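Local coordinates for conserved hypothetical protein (Enterococcus faecalis, PDB 1Z6M), which is of unknown function but has a thioredoxin-like fold whose CxxC pattern at a helix start is consistent with thiol-disulphide chemistry, at residues 25-36 against 60-71; 16-24 against 88-98. All coordinates share one frame; numbering follows the deposited sequence. Where two conformers were deposited one is given.

In the fold
Both contacts belong to one mixed beta sheet, their centres about 9 Å apart. Interaction 1 pairs parallel strands 29-35 and 62-68, the two ends of a beta-alpha-beta unit carried across by helix 40-58. Interaction 2 sets the outermost strand 20-22, which lies antiparallel beside strand 62-68, against helix 91-103. Along the chain interaction 1 is nested inside the loop that interaction 2 closes. They meet through a probable hydrogen bond from Arg64 N to Ile22 O and another from Lys67 NZ to Thr18 O. The paired strands form the inner part of the sheet, with 29-35 at its centre, as in thioredoxin folds, and a later helix packs against the edge strand.

Interaction 1: 25-36 against 60-71; sequences SNAPVKMIEFIN and GKVERIIKLFDK
Lys30 meets Glu63 in a salt bridge, NZ 2.8 Å from OE1, on the anti side and 32° out of the carboxylate plane. The same NZ donates to the carbonyl oxygens of Ala27 and Ser25, so three acceptors hold the ammonium group; a bend at chi2 (-57°) turns the chain back toward the strand's start. On the other sheet face Arg64 grips Glu33 side-on, NE to OE2 at 2.7 Å and NH2 to OE1 at 2.8 Å, the two planes only 12° apart. The buried pair probably neutralises itself, and Glu33 OE1 takes a second hydrogen bond from Trp45 NE1. Between the strands, N and O of Val29, Met31, Glu33 and Ile35 all bond across. Beyond, Asn36 ND2 donates to Phe69 O at 3.1 Å while OD1 accepts from Arg38 N. Lys67 lays CD over the Phe34 ring, 3.8 Å from its centroid, and sends NZ to Glu141 and the carbonyls of Thr18 and Asn15. The strands are the parallel pair of a beta-alpha-beta unit whose connection, helix 40-58, packs on Met31, Ile35 and Arg64; helix 132-145 packs on Phe34, and strands 20-22 and 152-155 flank the pair.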
# COMPACT_ATOMS: atom_id res chain seq x y z
N SER A 25 -11.66 12.90 -3.56
CA SER A 25 -10.60 13.45 -4.42
C SER A 25 -10.15 14.84 -4.00
O SER A 25 -9.02 15.24 -4.27
CB SER A 25 -11.05 13.48 -5.88
OG SER A 25 -11.33 12.17 -6.34
N ASN A 26 -11.05 15.57 -3.34
CA ASN A 26 -10.62 16.91 -2.94
C ASN A 26 -10.17 17.00 -1.48
O ASN A 26 -9.88 18.08 -0.98
CB ASN A 26 -11.71 17.95 -3.23
CG ASN A 26 -12.04 18.07 -4.70
OD1 ASN A 26 -13.14 17.74 -5.14
ND2 ASN A 26 -11.07 18.55 -5.49
N ALA A 27 -10.02 15.85 -0.82
CA ALA A 27 -9.52 15.86 0.56
C ALA A 27 -8.17 16.56 0.61
O ALA A 27 -7.31 16.31 -0.24
CB ALA A 27 -9.41 14.46 1.12
N PRO A 28 -7.98 17.48 1.57
CA PRO A 28 -6.76 18.28 1.63
C PRO A 28 -5.48 17.48 1.93
O PRO A 28 -4.41 17.80 1.40
CB PRO A 28 -7.05 19.30 2.74
CG PRO A 28 -8.15 18.69 3.55
CD PRO A 28 -8.97 17.90 2.59
N VAL A 29 -5.59 16.45 2.76
CA VAL A 29 -4.40 15.69 3.15
C VAL A 29 -4.28 14.47 2.26
O VAL A 29 -5.17 13.62 2.23
CB VAL A 29 -4.43 15.31 4.64
CG1 VAL A 29 -3.22 14.46 5.00
CG2 VAL A 29 -4.49 16.56 5.52
N LYS A 30 -3.17 14.40 1.52
CA LYS A 30 -2.91 13.28 0.62
C LYS A 30 -1.91 12.36 1.27
O LYS A 30 -0.78 12.76 1.55
CB LYS A 30 -2.36 13.78 -0.72
CG LYS A 30 -3.23 14.83 -1.44
CD LYS A 30 -4.65 14.35 -1.69
CE LYS A 30 -5.40 15.31 -2.61
NZ LYS A 30 -6.84 14.99 -2.64
N MSE A 31 -2.33 11.12 1.52
CA MSE A 31 -1.50 10.13 2.19
C MSE A 31 -1.06 9.10 1.16
O MSE A 31 -1.90 8.35 0.65
CB MSE A 31 -2.29 9.46 3.32
CG MSE A 31 -1.52 8.40 4.10
SE MSE A 31 -2.46 7.72 5.54
CE MSE A 31 -2.79 9.25 6.48
N ILE A 32 0.23 9.08 0.86
CA ILE A 32 0.78 8.17 -0.15
C ILE A 32 1.40 6.96 0.55
O ILE A 32 2.22 7.12 1.45
CB ILE A 32 1.81 8.91 -1.03
CG1 ILE A 32 1.09 9.94 -1.93
CG2 ILE A 32 2.62 7.94 -1.89
CD1 ILE A 32 1.99 11.03 -2.47
N GLU A 33 1.00 5.76 0.14
CA GLU A 33 1.42 4.54 0.83
C GLU A 33 2.02 3.56 -0.16
O GLU A 33 1.28 2.96 -0.96
CB GLU A 33 0.23 3.88 1.54
CG GLU A 33 -0.52 4.86 2.42
CD GLU A 33 -1.78 4.31 3.07
OE1 GLU A 33 -1.83 3.12 3.47
OE2 GLU A 33 -2.71 5.11 3.21
N PHE A 34 3.33 3.37 -0.10
CA PHE A 34 4.00 2.33 -0.87
C PHE A 34 4.03 1.07 -0.02
O PHE A 34 4.64 1.05 1.05
CB PHE A 34 5.43 2.74 -1.24
CG PHE A 34 5.52 3.80 -2.30
CD1 PHE A 34 5.41 5.15 -1.97
CD2 PHE A 34 5.70 3.45 -3.64
CE1 PHE A 34 5.51 6.14 -2.95
CE2 PHE A 34 5.79 4.42 -4.62
CZ PHE A 34 5.69 5.76 -4.28
N ILE A 35 3.34 0.03 -0.48
CA ILE A 35 3.22 -1.19 0.29
C ILE A 35 3.34 -2.41 -0.61
O ILE A 35 3.16 -2.34 -1.84
CB ILE A 35 1.88 -1.28 1.09
CG1 ILE A 35 0.69 -1.29 0.14
CG2 ILE A 35 1.76 -0.17 2.16
CD1 ILE A 35 -0.61 -1.71 0.84
N ASN A 36 3.65 -3.55 -0.00
CA ASN A 36 3.53 -4.83 -0.67
C ASN A 36 2.71 -5.71 0.26
O ASN A 36 2.98 -5.79 1.46
CB ASN A 36 4.92 -5.43 -0.95
CG ASN A 36 4.85 -6.78 -1.65
OD1 ASN A 36 4.36 -7.75 -1.08
ND2 ASN A 36 5.35 -6.85 -2.89
N GLY A 60 -13.56 13.37 5.34
CA GLY A 60 -13.15 14.19 4.20
C GLY A 60 -11.78 14.82 4.34
O GLY A 60 -11.37 15.58 3.47
N LYS A 61 -11.07 14.52 5.43
CA LYS A 61 -9.77 15.13 5.70
C LYS A 61 -8.66 14.50 4.85
O LYS A 61 -7.78 15.22 4.36
CB LYS A 61 -9.43 15.03 7.19
CG LYS A 61 -8.08 15.59 7.61
CD LYS A 61 -8.07 17.11 7.67
CE LYS A 61 -6.81 17.56 8.40
NZ LYS A 61 -6.79 19.00 8.77
N VAL A 62 -8.71 13.19 4.68
CA VAL A 62 -7.63 12.43 4.04
C VAL A 62 -8.11 11.68 2.81
O VAL A 62 -9.18 11.07 2.82
CB VAL A 62 -7.02 11.42 5.05
CG1 VAL A 62 -6.12 10.39 4.35
CG2 VAL A 62 -6.26 12.14 6.15
N GLU A 63 -7.29 11.74 1.76
CA GLU A 63 -7.38 10.80 0.65
C GLU A 63 -6.14 9.93 0.68
O GLU A 63 -5.02 10.44 0.74
CB GLU A 63 -7.44 11.53 -0.69
CG GLU A 63 -7.63 10.58 -1.89
CD GLU A 63 -7.50 11.25 -3.25
OE1 GLU A 63 -6.86 12.32 -3.36
OE2 GLU A 63 -8.03 10.69 -4.24
N ARG A 64 -6.33 8.61 0.65
CA ARG A 64 -5.19 7.69 0.58
C ARG A 64 -4.95 7.32 -0.86
O ARG A 64 -5.90 7.08 -1.61
CB ARG A 64 -5.47 6.42 1.37
CG ARG A 64 -5.79 6.67 2.84
CD ARG A 64 -6.34 5.40 3.49
NE ARG A 64 -5.28 4.41 3.65
CZ ARG A 64 -5.47 3.19 4.14
NH1 ARG A 64 -6.68 2.78 4.51
NH2 ARG A 64 -4.43 2.36 4.27
N ILE A 65 -3.67 7.29 -1.23
CA ILE A 65 -3.26 6.80 -2.54
C ILE A 65 -2.32 5.63 -2.30
O ILE A 65 -1.16 5.80 -1.92
CB ILE A 65 -2.62 7.88 -3.44
CG1 ILE A 65 -3.52 9.12 -3.56
CG2 ILE A 65 -2.34 7.30 -4.82
CD1 ILE A 65 -3.22 10.21 -2.51
N ILE A 66 -2.86 4.43 -2.49
CA ILE A 66 -2.18 3.20 -2.14
C ILE A 66 -1.47 2.65 -3.38
O ILE A 66 -2.13 2.34 -4.39
CB ILE A 66 -3.15 2.18 -1.51
CG1 ILE A 66 -3.74 2.75 -0.21
CG2 ILE A 66 -2.43 0.85 -1.23
CD1 ILE A 66 -4.95 1.98 0.32
N LYS A 67 -0.15 2.58 -3.28
CA LYS A 67 0.72 2.20 -4.38
C LYS A 67 1.26 0.81 -4.11
O LYS A 67 2.12 0.63 -3.24
CB LYS A 67 1.84 3.23 -4.54
CG LYS A 67 1.26 4.61 -4.89
CD LYS A 67 2.32 5.69 -4.98
CE LYS A 67 1.70 7.07 -5.19
NZ LYS A 67 1.34 7.36 -6.63
N LEU A 68 0.74 -0.16 -4.86
CA LEU A 68 1.12 -1.56 -4.66
C LEU A 68 2.42 -1.82 -5.41
O LEU A 68 2.44 -1.85 -6.64
CB LEU A 68 -0.01 -2.50 -5.09
CG LEU A 68 -1.31 -2.28 -4.31
CD1 LEU A 68 -2.36 -3.25 -4.80
CD2 LEU A 68 -1.14 -2.41 -2.81
N PHE A 69 3.49 -1.93 -4.63
CA PHE A 69 4.86 -1.95 -5.12
C PHE A 69 5.29 -3.41 -5.28
O PHE A 69 5.54 -4.11 -4.28
CB PHE A 69 5.71 -1.21 -4.07
CG PHE A 69 7.14 -0.87 -4.46
CD1 PHE A 69 7.71 -1.25 -5.68
CD2 PHE A 69 7.93 -0.19 -3.54
CE1 PHE A 69 9.05 -0.91 -5.96
CE2 PHE A 69 9.24 0.14 -3.82
CZ PHE A 69 9.81 -0.23 -5.03
N ASP A 70 5.33 -3.89 -6.53
CA ASP A 70 5.88 -5.25 -6.78
C ASP A 70 7.38 -5.22 -6.52
O ASP A 70 8.09 -4.34 -7.02
CB ASP A 70 5.63 -5.82 -8.19
CG ASP A 70 4.15 -5.95 -8.55
OD1 ASP A 70 3.24 -5.58 -7.75
OD2 ASP A 70 3.90 -6.49 -9.66
N LYS A 71 7.87 -6.20 -5.76
CA LYS A 71 9.24 -6.18 -5.28
C LYS A 71 9.98 -7.43 -5.72
O LYS A 71 9.37 -8.44 -6.05
CB LYS A 71 9.27 -6.09 -3.75
CG LYS A 71 8.74 -4.79 -3.17
CD LYS A 71 9.63 -3.59 -3.47
CE LYS A 71 10.95 -3.63 -2.73
NZ LYS A 71 11.92 -2.73 -3.40

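Interaction 2: 16-24 against 88-98; sequences TETGLHIGE and YSAPEQALSAL
Ala94, whose CB packs against Leu20, has its backbone N bonded to Ala90 O at 2.8 Å, the bond that ties the N-cap residue to the first turn of the helix. That bond lies within the helical segment; the contact itself is made by apolar packing, carried by two side chains of the short strand, Leu20 and Ile22. Both methyls of Leu20 touch Ala94 CB; CD1 also lies 3.6 Å from Pro91 CA, and CD2 reaches Leu98 CD1 tip to tip at 3.8 Å. Its CG stands opposite the backbone N about the first torsion (chi1 176°), which carries the fork in toward the helix. Ile22, two residues on, sends CD1 to the Pro91 carbonyl, 3.4 Å from O, and to Leu95 CB at 3.9 Å; its CG2 branch meets Leu95 CD2. That Pro91 oxygen already accepts the helical bond from Leu95 N, so the methyl merely packs beside it. Pro91 in turn lays CB 3.3 Å from His21 O. Residues 91, 94, 95 and 98 thus present one stripe of the helix to the strand, which passes it at 101°. Before the helix, Tyr88 turns its ring edge toward the strand, CE2 3.8 Å from Leu20 N in the ring plane. His21 NE2 is bonded to Thr16 O, which ties the ring to the preceding loop. Strand 20-22 is an edge strand, bonded through the backbones of Leu20 and Ile22 to Ile66 and Arg64 of strand 62-68. Phe46 of helix 40-58 touches Leu95 and Leu98, and helix 132-145 meets Thr18 and Tyr88. Helix 91-103 thus packs on the edge strand and beside helix 40-58, which also reaches Ile22 through Val57.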
# COMPACT_ATOMS: atom_id res chain seq x y z
N THR A 16 0.04 11.90 -6.48
CA THR A 16 -1.24 11.45 -5.95
C THR A 16 -2.15 10.92 -7.05
O THR A 16 -3.36 10.85 -6.88
CB THR A 16 -1.94 12.60 -5.21
OG1 THR A 16 -2.17 13.68 -6.12
CG2 THR A 16 -1.08 13.08 -4.06
N GLU A 17 -1.55 10.52 -8.18
CA GLU A 17 -2.32 10.03 -9.33
C GLU A 17 -2.35 8.52 -9.45
O GLU A 17 -3.42 7.92 -9.56
CB GLU A 17 -1.77 10.66 -10.61
CG GLU A 17 -1.99 12.15 -10.71
CD GLU A 17 -3.46 12.54 -10.78
OE1 GLU A 17 -4.22 11.87 -11.53
OE2 GLU A 17 -3.85 13.51 -10.10
N THR A 18 -1.17 7.89 -9.44
CA THR A 18 -1.09 6.46 -9.70
C THR A 18 -1.49 5.67 -8.46
O THR A 18 -0.95 5.91 -7.38
CB THR A 18 0.33 6.07 -10.10
OG1 THR A 18 0.71 6.84 -11.24
CG2 THR A 18 0.40 4.60 -10.46
N GLY A 19 -2.39 4.71 -8.64
CA GLY A 19 -2.69 3.80 -7.55
C GLY A 19 -4.14 3.75 -7.14
O GLY A 19 -5.02 4.21 -7.87
N LEU A 20 -4.39 3.15 -5.99
CA LEU A 20 -5.74 2.97 -5.48
C LEU A 20 -6.11 4.16 -4.63
O LEU A 20 -5.45 4.45 -3.64
CB LEU A 20 -5.78 1.68 -4.65
CG LEU A 20 -7.08 1.34 -3.92
CD1 LEU A 20 -8.22 1.13 -4.91
CD2 LEU A 20 -6.88 0.10 -3.06
N HIS A 21 -7.18 4.86 -5.02
CA HIS A 21 -7.62 6.05 -4.29
C HIS A 21 -8.74 5.71 -3.33
O HIS A 21 -9.77 5.19 -3.74
CB HIS A 21 -8.11 7.12 -5.26
CG HIS A 21 -7.03 7.69 -6.11
ND1 HIS A 21 -6.46 7.01 -7.16
CD2 HIS A 21 -6.42 8.90 -6.06
CE1 HIS A 21 -5.54 7.76 -7.72
NE2 HIS A 21 -5.48 8.91 -7.07
N ILE A 22 -8.53 6.02 -2.06
CA ILE A 22 -9.54 5.80 -1.01
C ILE A 22 -9.87 7.16 -0.40
O ILE A 22 -8.98 7.84 0.11
CB ILE A 22 -9.02 4.85 0.11
CG1 ILE A 22 -8.60 3.48 -0.45
CG2 ILE A 22 -10.02 4.72 1.25
CD1 ILE A 22 -9.69 2.73 -1.21
N GLY A 23 -11.13 7.55 -0.48
CA GLY A 23 -11.55 8.83 0.07
C GLY A 23 -11.91 9.83 -1.00
O GLY A 23 -11.91 9.53 -2.20
N GLU A 24 -12.21 11.05 -0.56
CA GLU A 24 -12.63 12.12 -1.46
C GLU A 24 -11.47 12.71 -2.25
O GLU A 24 -10.42 13.00 -1.70
CB GLU A 24 -13.35 13.19 -0.65
CG GLU A 24 -14.59 12.66 0.06
CD GLU A 24 -15.23 13.67 1.02
OE1 GLU A 24 -15.13 14.88 0.76
OE2 GLU A 24 -15.83 13.22 2.02
N TYR A 88 -9.07 -2.14 -9.59
CA TYR A 88 -8.93 -0.69 -9.50
C TYR A 88 -10.19 0.09 -9.86
O TYR A 88 -10.30 1.26 -9.52
CB TYR A 88 -7.72 -0.19 -10.31
CG TYR A 88 -6.40 -0.54 -9.66
CD1 TYR A 88 -5.72 -1.71 -10.00
CD2 TYR A 88 -5.85 0.28 -8.68
CE1 TYR A 88 -4.51 -2.04 -9.39
CE2 TYR A 88 -4.65 -0.03 -8.06
CZ TYR A 88 -3.99 -1.20 -8.41
OH TYR A 88 -2.79 -1.51 -7.81
N SER A 89 -11.15 -0.58 -10.51
CA SER A 89 -12.42 0.03 -10.88
C SER A 89 -13.38 0.17 -9.69
O SER A 89 -14.39 0.88 -9.78
CB SER A 89 -13.10 -0.76 -12.01
OG SER A 89 -13.73 -1.93 -11.51
N ALA A 90 -13.08 -0.53 -8.60
CA ALA A 90 -13.96 -0.57 -7.43
C ALA A 90 -13.15 -0.36 -6.14
O ALA A 90 -12.85 -1.33 -5.44
CB ALA A 90 -14.71 -1.89 -7.38
N PRO A 91 -12.77 0.89 -5.84
CA PRO A 91 -11.81 1.17 -4.76
C PRO A 91 -12.21 0.66 -3.38
O PRO A 91 -11.36 0.10 -2.68
CB PRO A 91 -11.72 2.70 -4.76
CG PRO A 91 -12.09 3.08 -6.16
CD PRO A 91 -13.20 2.14 -6.50
N GLU A 92 -13.46 0.85 -2.98
CA GLU A 92 -13.95 0.34 -1.70
C GLU A 92 -13.83 -1.19 -1.60
O GLU A 92 -13.42 -1.73 -0.56
CB GLU A 92 -15.37 0.84 -1.39
CG GLU A 92 -16.47 0.44 -2.40
CD GLU A 92 -16.24 0.99 -3.81
OE1 GLU A 92 -16.31 0.20 -4.77
OE2 GLU A 92 -15.98 2.21 -3.95
N GLN A 93 -14.16 -1.87 -2.69
CA GLN A 93 -14.02 -3.32 -2.76
C GLN A 93 -12.55 -3.73 -2.76
O GLN A 93 -12.19 -4.76 -2.17
CB GLN A 93 -14.77 -3.88 -3.98
CG GLN A 93 -16.30 -3.84 -3.84
CD GLN A 93 -17.03 -4.00 -5.17
OE1 GLN A 93 -16.53 -4.62 -6.10
NE2 GLN A 93 -18.23 -3.45 -5.24
N ALA A 94 -11.70 -2.93 -3.41
CA ALA A 94 -10.26 -3.18 -3.43
C ALA A 94 -9.64 -3.06 -2.04
O ALA A 94 -8.79 -3.87 -1.66
CB ALA A 94 -9.56 -2.25 -4.40
N LEU A 95 -10.08 -2.07 -1.27
CA LEU A 95 -9.59 -1.91 0.09
C LEU A 95 -10.00 -3.13 0.93
O LEU A 95 -9.21 -3.66 1.72
CB LEU A 95 -10.07 -0.60 0.72
CG LEU A 95 -9.57 -0.31 2.14
CD1 LEU A 95 -8.04 -0.30 2.22
CD2 LEU A 95 -10.13 1.03 2.60
N SER A 96 -11.23 -3.59 0.73
CA SER A 96 -11.72 -4.78 1.43
C SER A 96 -10.85 -5.99 1.08
O SER A 96 -10.50 -6.79 1.94
CB SER A 96 -13.18 -5.06 1.08
OG SER A 96 -13.63 -6.27 1.67
N ALA A 97 -10.51 -6.12 -0.20
CA ALA A 97 -9.64 -7.19 -0.64
C ALA A 97 -8.27 -7.10 0.01
O ALA A 97 -7.74 -8.10 0.45
CB ALA A 97 -9.52 -7.19 -2.16
N LEU A 98 -7.69 -5.90 0.09
CA LEU A 98 -6.41 -5.73 0.77
C LEU A 98 -6.51 -6.18 2.22
O LEU A 98 -5.61 -6.86 2.73
CB LEU A 98 -5.95 -4.28 0.73
CG LEU A 98 -5.48 -3.77 -0.64
CD1 LEU A 98 -5.22 -2.27 -0.55
CD2 LEU A 98 -4.24 -4.52 -1.13